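Local coordinates for protein predicted DNA-binding transcriptional regulator (PDB 7DWN) that probably regulates transcription as a tetrameric LysR-type factor that joins a DNA-binding winged helix-turn-helix domain to a periplasmic-binding-protein-like effector domain, at residues W7-D10 with F11-A15; F34-R37 with I38-L41; Q83-D86 with L87-G91; T135-R139 with E140-D144; K228-V231 with L232-Q235. One frame throughout, in Å; residues are numbered along the deposited sequence.

Contact 1 of 5, residues W7-D10 with F11-A15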
# COMPACT_ATOMS: atom_id res chain seq x y z
N TRP A 7 -5.95 26.35 13.09
CA TRP A 7 -6.94 25.83 14.03
C TRP A 7 -6.74 24.35 14.29
O TRP A 7 -6.92 23.87 15.42
CB TRP A 7 -8.36 26.09 13.51
CG TRP A 7 -8.70 27.53 13.33
CD1 TRP A 7 -8.01 28.61 13.81
CD2 TRP A 7 -9.82 28.05 12.60
NE1 TRP A 7 -8.64 29.77 13.43
CE2 TRP A 7 -9.75 29.46 12.69
CE3 TRP A 7 -10.87 27.47 11.89
CZ2 TRP A 7 -10.69 30.29 12.08
CZ3 TRP A 7 -11.81 28.30 11.29
CH2 TRP A 7 -11.71 29.69 11.39
N LEU A 8 -6.36 23.59 13.25
CA LEU A 8 -6.08 22.18 13.43
C LEU A 8 -4.93 21.98 14.42
O LEU A 8 -5.01 21.14 15.33
CB LEU A 8 -5.74 21.54 12.08
CG LEU A 8 -6.74 21.79 10.95
CD1 LEU A 8 -6.21 21.29 9.62
CD2 LEU A 8 -8.08 21.14 11.27
N GLU A 9 -3.86 22.77 14.27
CA GLU A 9 -2.75 22.64 15.21
C GLU A 9 -3.15 23.09 16.61
O GLU A 9 -2.75 22.47 17.61
CB GLU A 9 -1.53 23.41 14.70
CG GLU A 9 -0.63 22.58 13.79
CD GLU A 9 -0.04 21.36 14.50
OE1 GLU A 9 0.10 21.39 15.74
OE2 GLU A 9 0.29 20.37 13.80
N ASP A 10 -3.92 24.18 16.71
CA ASP A 10 -4.47 24.61 17.99
C ASP A 10 -5.18 23.45 18.69
O ASP A 10 -4.92 23.17 19.87
CB ASP A 10 -5.46 25.77 17.79
CG ASP A 10 -4.80 27.02 17.24
OD1 ASP A 10 -3.59 27.21 17.46
OD2 ASP A 10 -5.50 27.81 16.57
N PHE A 11 -6.06 22.77 17.97
CA PHE A 11 -6.86 21.70 18.56
C PHE A 11 -6.00 20.51 18.94
O PHE A 11 -6.24 19.88 19.98
CB PHE A 11 -7.97 21.28 17.61
CG PHE A 11 -8.85 20.21 18.16
CD1 PHE A 11 -9.77 20.50 19.15
CD2 PHE A 11 -8.76 18.91 17.70
CE1 PHE A 11 -10.59 19.52 19.67
CE2 PHE A 11 -9.58 17.92 18.21
CZ PHE A 11 -10.49 18.22 19.20
N LEU A 12 -4.99 20.17 18.13
CA LEU A 12 -4.11 19.06 18.49
C LEU A 12 -3.35 19.35 19.78
O LEU A 12 -3.27 18.50 20.68
CB LEU A 12 -3.14 18.76 17.34
CG LEU A 12 -3.75 18.19 16.06
CD1 LEU A 12 -2.72 18.14 14.94
CD2 LEU A 12 -4.32 16.80 16.31
N VAL A 13 -2.80 20.56 19.90
CA VAL A 13 -2.08 20.92 21.12
C VAL A 13 -3.02 20.91 22.32
O VAL A 13 -2.68 20.39 23.40
CB VAL A 13 -1.38 22.28 20.96
CG1 VAL A 13 -0.82 22.75 22.28
CG2 VAL A 13 -0.28 22.19 19.91
N LEU A 14 -4.22 21.47 22.15
CA LEU A 14 -5.20 21.46 23.23
C LEU A 14 -5.56 20.03 23.64
O LEU A 14 -5.75 19.75 24.83
CB LEU A 14 -6.46 22.22 22.81
CG LEU A 14 -7.60 22.26 23.83
CD1 LEU A 14 -7.20 23.06 25.06
CD2 LEU A 14 -8.86 22.84 23.20
N ALA A 15 -5.65 19.12 22.68
CA ALA A 15 -5.95 17.73 22.99
C ALA A 15 -4.81 17.07 23.75
O ALA A 15 -5.06 16.18 24.58
CB ALA A 15 -6.25 16.95 21.71
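The carboxylate of Glu9 stands out from the flank of helix 5-17, its chain bent at chi2, and sets OE2 3.9 Å from Leu12 CD1, the side chains crossing obliquely. The indole of Trp7 and the ring of Phe11 turn instead toward helix 31-45, Trp7 against Leu40 and Thr44, Phe11 against Leu41. This is the first helix of the winged helix-turn-helix domain of the LysR family, and its side chains pack in several directions: Leu8 against Phe66 and Val74 of helix 61-83, Leu14 against Phe20 and Ala23 of helix 20-26.

Phe11 has its CG anti to the backbone N (chi1 -179°), which carries the ring off the segment 7-10 while CB stays 3.6 Å from Trp7 O. Leu12 goes the other way: its CG, anti to the carbonyl carbon, lies back over the preceding turn, 3.3 Å from Leu8 O. Leu12 and Val13 each set side-chain carbons against a carbonyl oxygen that already accepts a helix bond: Leu8 O for Leu12, Glu9 O for Val13. The Asp10 carboxylate finds its partners outside the segment, OD1 in a salt bridge with Arg27 NE and OD2 in one with Arg37 NE, tying the helix to the helix-turn-helix unit. Val13 N donates to Glu9 O at 3.0 Å, and Val13 CG2 sits 3.4 Å from that same oxygen.

Contact 2 of 5, residues F34-R37 with I38-L41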
# COMPACT_ATOMS: atom_id res chain seq x y z
N PHE A 34 -6.85 32.25 21.79
CA PHE A 34 -6.84 30.81 21.56
C PHE A 34 -8.22 30.20 21.77
O PHE A 34 -8.66 29.34 20.99
CB PHE A 34 -5.82 30.13 22.47
CG PHE A 34 -5.68 28.66 22.24
CD1 PHE A 34 -4.82 28.18 21.26
CD2 PHE A 34 -6.42 27.75 22.98
CE1 PHE A 34 -4.70 26.82 21.04
CE2 PHE A 34 -6.29 26.39 22.76
CZ PHE A 34 -5.43 25.93 21.79
N SER A 35 -8.91 30.62 22.83
CA SER A 35 -10.28 30.16 23.04
C SER A 35 -11.16 30.52 21.84
O SER A 35 -11.97 29.71 21.39
CB SER A 35 -10.85 30.74 24.33
OG SER A 35 -12.14 30.22 24.60
N ARG A 36 -10.98 31.73 21.30
CA ARG A 36 -11.77 32.16 20.15
C ARG A 36 -11.42 31.34 18.91
O ARG A 36 -12.31 31.03 18.10
CB ARG A 36 -11.56 33.65 19.90
CG ARG A 36 -12.40 34.21 18.77
CD ARG A 36 -13.89 34.05 19.05
NE ARG A 36 -14.71 34.61 17.98
CZ ARG A 36 -16.03 34.53 17.93
NH1 ARG A 36 -16.69 33.93 18.91
NH2 ARG A 36 -16.69 35.07 16.92
N ARG A 37 -10.15 30.99 18.73
CA ARG A 37 -9.77 30.16 17.59
C ARG A 37 -10.41 28.78 17.67
O ARG A 37 -10.94 28.26 16.68
CB ARG A 37 -8.25 30.05 17.50
CG ARG A 37 -7.56 31.27 16.89
CD ARG A 37 -6.17 31.47 17.47
NE ARG A 37 -5.23 30.40 17.09
CZ ARG A 37 -4.14 30.59 16.36
NH1 ARG A 37 -3.83 31.81 15.92
NH2 ARG A 37 -3.34 29.57 16.08
N ILE A 38 -10.39 28.17 18.86
CA ILE A 38 -11.03 26.87 19.04
C ILE A 38 -12.53 26.99 18.80
O ILE A 38 -13.16 26.10 18.19
CB ILE A 38 -10.72 26.29 20.43
CG1 ILE A 38 -9.22 26.03 20.57
CG2 ILE A 38 -11.50 25.01 20.66
CD1 ILE A 38 -8.70 24.95 19.65
N ARG A 39 -13.14 28.08 19.27
CA ARG A 39 -14.57 28.28 19.07
C ARG A 39 -14.91 28.43 17.59
O ARG A 39 -15.93 27.92 17.12
CB ARG A 39 -15.04 29.50 19.86
CG ARG A 39 -16.54 29.72 19.86
CD ARG A 39 -17.27 28.57 20.52
NE ARG A 39 -18.71 28.79 20.58
CZ ARG A 39 -19.36 29.21 21.66
NH1 ARG A 39 -18.70 29.45 22.78
NH2 ARG A 39 -20.67 29.40 21.62
N LEU A 40 -14.06 29.14 16.84
CA LEU A 40 -14.28 29.28 15.41
C LEU A 40 -14.15 27.94 14.70
O LEU A 40 -14.92 27.63 13.78
CB LEU A 40 -13.30 30.30 14.82
CG LEU A 40 -13.51 31.76 15.20
CD1 LEU A 40 -12.38 32.63 14.65
CD2 LEU A 40 -14.85 32.25 14.68
N LEU A 41 -13.17 27.13 15.11
CA LEU A 41 -13.05 25.78 14.56
C LEU A 41 -14.31 24.97 14.82
O LEU A 41 -14.81 24.26 13.94
CB LEU A 41 -11.83 25.07 15.14
CG LEU A 41 -11.65 23.62 14.69
CD1 LEU A 41 -11.46 23.54 13.18
CD2 LEU A 41 -10.48 22.97 15.41
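Ile38 leans back over the turn that begins at Phe34. Its CB lies 3.7 Å from Phe34 O, the oxygen that also accepts the hydrogen bond from Ile38 N. The CG1 branch, anti to the carbonyl carbon (chi1 -64°), runs on beside that oxygen and over one face of the Phe34 ring, 4.1 Å from the ring centroid and 29° off its normal, a CH-pi contact in which CE2 is the closest ring atom at 3.7 Å. At the tip, CD1 bends round to 4.0 Å from Phe34 CZ.

Helix 31-45 is the second helix of the helix-turn-helix pair, consistent with the DNA-recognition helix of LysR-type regulators. Its inner side carries this aromatic-aliphatic pair, with Phe34 also touching Phe20, Ala23 and Ala24 of helix 20-26. On the other flank, Arg36 bends at chi2 (60°), which brings its guanidinium across Leu40, whose CD2 lies over one face of that flat group, 4.0 Å from Arg36 NH2. Leu40 CG in turn rests 3.2 Å from Arg36 O, the acceptor for Leu40 N. Arg39 CG approaches the same guanidinium obliquely, while Arg39 NE makes a long, weak ion pair with Asp43.

Contact 3 of 5, residues Q83-D86 with L87-G91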
# COMPACT_ATOMS: atom_id res chain seq x y z
N GLN A 83 6.75 17.87 -0.67
CA GLN A 83 6.82 17.32 -2.02
C GLN A 83 7.17 18.39 -3.05
O GLN A 83 7.76 18.08 -4.09
CB GLN A 83 5.49 16.65 -2.39
CG GLN A 83 5.55 15.80 -3.65
CD GLN A 83 4.23 15.12 -3.95
OE1 GLN A 83 3.16 15.72 -3.83
NE2 GLN A 83 4.29 13.85 -4.33
N ILE A 84 6.84 19.65 -2.77
CA ILE A 84 7.12 20.75 -3.69
C ILE A 84 8.24 21.64 -3.18
O ILE A 84 8.47 22.72 -3.73
CB ILE A 84 5.86 21.58 -3.97
CG1 ILE A 84 5.34 22.22 -2.68
CG2 ILE A 84 4.78 20.71 -4.61
CD1 ILE A 84 4.19 23.18 -2.90
N SER A 85 8.95 21.22 -2.13
CA SER A 85 10.03 22.04 -1.57
C SER A 85 11.11 22.32 -2.62
O SER A 85 11.37 23.48 -2.97
CB SER A 85 10.63 21.33 -0.35
OG SER A 85 11.76 22.02 0.16
N ASP A 86 11.74 21.26 -3.13
CA ASP A 86 12.78 21.41 -4.14
C ASP A 86 12.25 22.11 -5.39
O ASP A 86 12.92 22.97 -5.97
CB ASP A 86 13.37 20.05 -4.49
CG ASP A 86 14.15 19.44 -3.35
OD1 ASP A 86 14.97 20.16 -2.73
OD2 ASP A 86 13.94 18.24 -3.05
N LEU A 87 11.04 21.74 -5.83
CA LEU A 87 10.47 22.37 -7.02
C LEU A 87 10.22 23.85 -6.80
O LEU A 87 10.47 24.67 -7.70
CB LEU A 87 9.17 21.66 -7.40
CG LEU A 87 9.28 20.17 -7.68
CD1 LEU A 87 7.95 19.60 -8.15
CD2 LEU A 87 10.37 19.92 -8.71
N SER A 88 9.74 24.23 -5.62
CA SER A 88 9.45 25.63 -5.34
C SER A 88 10.73 26.46 -5.25
O SER A 88 10.76 27.60 -5.71
CB SER A 88 8.64 25.76 -4.05
OG SER A 88 9.37 25.27 -2.95
N GLN A 89 11.78 25.90 -4.66
CA GLN A 89 13.01 26.67 -4.49
C GLN A 89 13.61 27.09 -5.83
O GLN A 89 14.22 28.15 -5.93
CB GLN A 89 14.03 25.87 -3.68
CG GLN A 89 13.66 25.71 -2.23
CD GLN A 89 14.62 24.80 -1.48
OE1 GLN A 89 15.40 24.07 -2.10
NE2 GLN A 89 14.57 24.84 -0.16
N LEU A 90 13.43 26.28 -6.87
CA LEU A 90 14.06 26.55 -8.16
C LEU A 90 13.17 27.31 -9.13
O LEU A 90 13.69 27.91 -10.08
CB LEU A 90 14.53 25.23 -8.80
CG LEU A 90 15.86 24.67 -8.31
CD1 LEU A 90 16.92 25.76 -8.36
CD2 LEU A 90 15.77 24.08 -6.91
N GLY A 91 11.86 27.29 -8.93
CA GLY A 91 10.95 28.07 -9.74
C GLY A 91 10.09 27.19 -10.64
O GLY A 91 10.22 25.97 -10.68
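Ser88 OG sits between two backbone oxygens, 2.7 Å from Ser85 O and 2.8 Å from Ile84 O, with one proton to give and both oxygens within its reach. A chi1 of 62° places the hydroxyl between its own backbone N and carbonyl carbon, folded back over the first turn of helix 85-90. Both oxygens have backbone donors as well: Ser88 N bonds to Ile84 O at 2.7 Å, and Gln89 N to Ser85 O at 3.0 Å. Ile84 is the N-cap residue, and the serine side chain adds to the grip on this opening turn.

Further along, Leu90 N makes only a weak bond to Asp86 O, and Leu90 CD2 curls to 3.2 Å from that oxygen. Asp86 and Gln89 run side by side, their carboxylate and amide planes 73° apart. The Asp86 carboxylate has its polar partners in the third subunit, accepting hydrogen bonds from Ser198 N and Ser197 OG there.

Gly91, with positive phi, ends this short helix. The helix follows the long helix 61-83, rests Leu87 on Val94 and Gln96 of strand 94-99, and packs Ile84 and Leu87 against Ser62 of the second subunit.

Contact 4 of 5, residues T135-R139 with E140-D144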
# COMPACT_ATOMS: atom_id res chain seq x y z
N THR A 135 10.18 3.44 -14.29
CA THR A 135 9.02 3.43 -15.17
C THR A 135 7.78 3.96 -14.45
O THR A 135 7.07 4.84 -14.96
CB THR A 135 8.79 2.01 -15.69
OG1 THR A 135 10.05 1.42 -16.02
CG2 THR A 135 7.93 2.02 -16.94
N LYS A 136 7.53 3.43 -13.25
CA LYS A 136 6.40 3.90 -12.46
C LYS A 136 6.58 5.36 -12.04
O LYS A 136 5.61 6.13 -12.02
CB LYS A 136 6.22 3.00 -11.24
CG LYS A 136 5.08 3.37 -10.32
CD LYS A 136 4.83 2.27 -9.30
CE LYS A 136 3.85 2.71 -8.22
NZ LYS A 136 4.40 3.83 -7.41
N GLU A 137 7.81 5.75 -11.70
CA GLU A 137 8.07 7.14 -11.35
C GLU A 137 7.77 8.07 -12.52
O GLU A 137 7.26 9.18 -12.33
CB GLU A 137 9.53 7.31 -10.91
CG GLU A 137 9.91 6.54 -9.65
CD GLU A 137 9.65 7.32 -8.38
OE1 GLU A 137 9.90 8.55 -8.38
OE2 GLU A 137 9.20 6.72 -7.39
N LEU A 138 8.07 7.62 -13.74
CA LEU A 138 7.78 8.43 -14.92
C LEU A 138 6.28 8.51 -15.17
O LEU A 138 5.76 9.57 -15.55
CB LEU A 138 8.50 7.84 -16.14
CG LEU A 138 8.66 8.71 -17.38
CD1 LEU A 138 9.45 9.97 -17.06
CD2 LEU A 138 9.33 7.92 -18.49
N ARG A 139 5.56 7.40 -14.95
CA ARG A 139 4.11 7.42 -15.13
C ARG A 139 3.44 8.35 -14.13
O ARG A 139 2.59 9.17 -14.49
CB ARG A 139 3.53 6.01 -15.01
CG ARG A 139 3.72 5.16 -16.25
CD ARG A 139 2.83 3.92 -16.18
NE ARG A 139 3.00 3.21 -14.91
CZ ARG A 139 3.92 2.28 -14.69
NH1 ARG A 139 4.75 1.93 -15.66
NH2 ARG A 139 3.99 1.68 -13.51
N GLU A 140 3.81 8.24 -12.85
CA GLU A 140 3.12 8.99 -11.80
C GLU A 140 3.39 10.49 -11.88
O GLU A 140 2.65 11.26 -11.26
CB GLU A 140 3.54 8.48 -10.42
CG GLU A 140 3.21 7.01 -10.17
CD GLU A 140 3.62 6.56 -8.78
OE1 GLU A 140 2.86 5.79 -8.16
OE2 GLU A 140 4.70 6.99 -8.31
N GLY A 141 4.41 10.91 -12.61
CA GLY A 141 4.79 12.30 -12.67
C GLY A 141 5.86 12.72 -11.70
O GLY A 141 6.07 13.93 -11.53
N ALA A 142 6.54 11.77 -11.05
CA ALA A 142 7.62 12.12 -10.13
C ALA A 142 8.82 12.73 -10.85
O ALA A 142 9.62 13.42 -10.22
CB ALA A 142 8.05 10.89 -9.34
N CYS A 143 8.97 12.47 -12.15
CA CYS A 143 9.99 13.10 -12.96
C CYS A 143 9.42 13.37 -14.35
O CYS A 143 8.52 12.67 -14.81
CB CYS A 143 11.26 12.25 -13.06
SG CYS A 143 11.04 10.63 -13.81
N ASP A 144 9.96 14.40 -15.00
CA ASP A 144 9.49 14.79 -16.33
C ASP A 144 10.19 14.01 -17.44
O ASP A 144 9.53 13.56 -18.38
CB ASP A 144 9.71 16.29 -16.53
CG ASP A 144 9.05 17.13 -15.45
OD1 ASP A 144 7.91 16.81 -15.06
OD2 ASP A 144 9.68 18.10 -14.98
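Residues 135-144 take the chain out of helix 134-140 and into strand 145-149, the second half of a beta-alpha-beta crossover in the effector domain, whose fold is that of the periplasmic binding proteins. The last turn is tied at its surface by a salt bridge four residues apart. Lys136 runs out nearly straight and then bends at chi4 (-65°), which tucks NZ in to 2.6 Å from Glu140 OE1. The ammonium group meets that oxygen from above the carboxylate plane, 50° out of it. Glu140, its chain extended beyond CG, lies back along the turn, with CG 3.2 Å from Lys136 O, while Glu140 N bonds to the same carbonyl.

Past Glu140 the backbone swings through Gly141, whose positive phi of 94° breaks the helical course. The bond from Gly141 N to Glu137 O is weak, as is its bond to Leu138 O; the firmer closure comes from Ala142 N, which donates to Glu137 O at 3.0 Å. That wraps the loop over the helix end and lays Ala142 CB close to the Glu137 side chain. On the inner side, Leu138 CD1 touches Cys143 SG at 3.7 Å and lies 3.6 Å from Cys143 O.

The Arg139 guanidinium lies with one face over Lys136 CA and Thr135 O, both toward its rim, and NH1 bonds to Tyr159 OH. Cys143 packs on Ala98 and Asp144 on Val95, both in strand 94-99, and Asp144 OD2 accepts from Gln96 N, joining the loop to the sheet where strand 145-149 begins beside 94-99.

Contact 5 of 5, residues K228-V231 with L232-Q235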
# COMPACT_ATOMS: atom_id res chain seq x y z
N LYS A 228 35.65 1.57 -13.38
CA LYS A 228 36.69 2.38 -14.01
C LYS A 228 37.84 2.64 -13.04
O LYS A 228 39.02 2.50 -13.41
CB LYS A 228 36.08 3.69 -14.50
CG LYS A 228 37.08 4.70 -15.04
CD LYS A 228 36.36 5.98 -15.45
CE LYS A 228 37.33 7.06 -15.88
NZ LYS A 228 36.61 8.33 -16.19
N ILE A 229 37.52 3.00 -11.80
CA ILE A 229 38.55 3.25 -10.80
C ILE A 229 39.35 1.98 -10.53
O ILE A 229 40.59 2.02 -10.47
CB ILE A 229 37.92 3.80 -9.51
CG1 ILE A 229 37.42 5.23 -9.73
CG2 ILE A 229 38.92 3.76 -8.37
CD1 ILE A 229 36.79 5.84 -8.51
N LEU A 230 38.67 0.84 -10.39
CA LEU A 230 39.41 -0.38 -10.11
C LEU A 230 40.25 -0.83 -11.30
O LEU A 230 41.31 -1.44 -11.12
CB LEU A 230 38.46 -1.50 -9.67
CG LEU A 230 37.96 -1.35 -8.23
CD1 LEU A 230 37.45 -2.68 -7.71
CD2 LEU A 230 39.06 -0.80 -7.33
N VAL A 231 39.81 -0.52 -12.53
CA VAL A 231 40.65 -0.76 -13.70
C VAL A 231 41.90 0.10 -13.64
O VAL A 231 43.02 -0.38 -13.86
CB VAL A 231 39.85 -0.51 -14.99
CG1 VAL A 231 40.79 -0.40 -16.19
CG2 VAL A 231 38.84 -1.61 -15.22
N LEU A 232 41.73 1.39 -13.34
CA LEU A 232 42.87 2.29 -13.27
C LEU A 232 43.85 1.88 -12.18
O LEU A 232 45.06 2.14 -12.30
CB LEU A 232 42.39 3.72 -13.04
CG LEU A 232 41.87 4.44 -14.29
CD1 LEU A 232 41.28 5.79 -13.93
CD2 LEU A 232 43.00 4.60 -15.30
N ASN A 233 43.37 1.23 -11.11
CA ASN A 233 44.24 0.71 -10.07
C ASN A 233 44.84 -0.65 -10.43
O ASN A 233 45.31 -1.36 -9.53
CB ASN A 233 43.48 0.62 -8.74
CG ASN A 233 43.12 1.98 -8.19
OD1 ASN A 233 43.73 2.99 -8.54
ND2 ASN A 233 42.13 2.02 -7.31
N LYS A 234 44.82 -1.02 -11.71
CA LYS A 234 45.45 -2.24 -12.21
C LYS A 234 44.88 -3.49 -11.55
O LYS A 234 45.57 -4.52 -11.45
CB LYS A 234 46.97 -2.19 -12.06
CG LYS A 234 47.60 -0.85 -12.40
CD LYS A 234 49.12 -0.94 -12.45
CE LYS A 234 49.68 -1.62 -11.22
NZ LYS A 234 51.15 -1.84 -11.34
N GLN A 235 43.63 -3.43 -11.09
CA GLN A 235 43.04 -4.56 -10.39
C GLN A 235 42.44 -5.60 -11.32
O GLN A 235 42.29 -6.76 -10.93
CB GLN A 235 41.96 -4.07 -9.41
CG GLN A 235 42.50 -3.19 -8.30
CD GLN A 235 43.52 -3.90 -7.44
OE1 GLN A 235 44.55 -3.33 -7.07
NE2 GLN A 235 43.24 -5.15 -7.10
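A Schellman motif ends helix 224-232 in the effector domain, with Lys234 as its C-prime residue in a left-handed conformation (phi 59°). Two backbone bonds close it. Gln235 N reaches back five residues to Leu230 O at 3.1 Å, nearly along the C=O axis. Lys234 N, inside this loop, meets Val231 O at 2.9 Å from well above the carbonyl plane, 57° out of it. Before the turn, regular helical bonds run from Leu232 N to Lys228 O and from Asn233 N to Ile229 O.

The side chains settle round these carbonyls. Gln235 directs its CB at Leu230 O, 3.2 Å away, and its CG follows the same oxygen before the chain bends at chi2 and leads the amide off toward the third subunit, where OE1 accepts a weak hydrogen bond from Gln113 NE2. Asn233 lies alongside Ile229, both pointing the same way: the amide nitrogen ND2 touches Ile229 CG2 at 3.8 Å, and CG lies 3.4 Å from Ile229 O. Ile229 and Asn233 together rest on Pro109 of the third subunit.

On the inner side, Leu230 and Val231 pack against Leu194 of strand 191-195, and Val231 also meets Ala238 of strand 238-241. Lys228 extends fully and donates from NZ to Ser244 O. With Leu230 O and Val231 O taken by Gln235 N and Lys234 N, two carbonyls of the last turn find backbone donors although the helix stops, and the chain is turned toward strand 238-241.

Contacts 1 and 2 belong to one DNA-binding unit: their centres are 10 Å apart and the two helices touch directly, with Asp10 O 3.4 Å from Phe34 CZ and Trp7 O 3.7 Å from Leu41 CD2. Contact 3 stands at the junction after the long helix 61-83, its centre 28 Å from that of contact 1 and 17 Å from that of contact 4. Contacts 4 and 5 both end helices of the effector domain, with centres 36 Å apart. Contacts 3 and 5, 39 Å apart between centres, both touch the third subunit, while contacts 2 and 5 are 68 Å apart between centres, on opposite sides of the chain's centre.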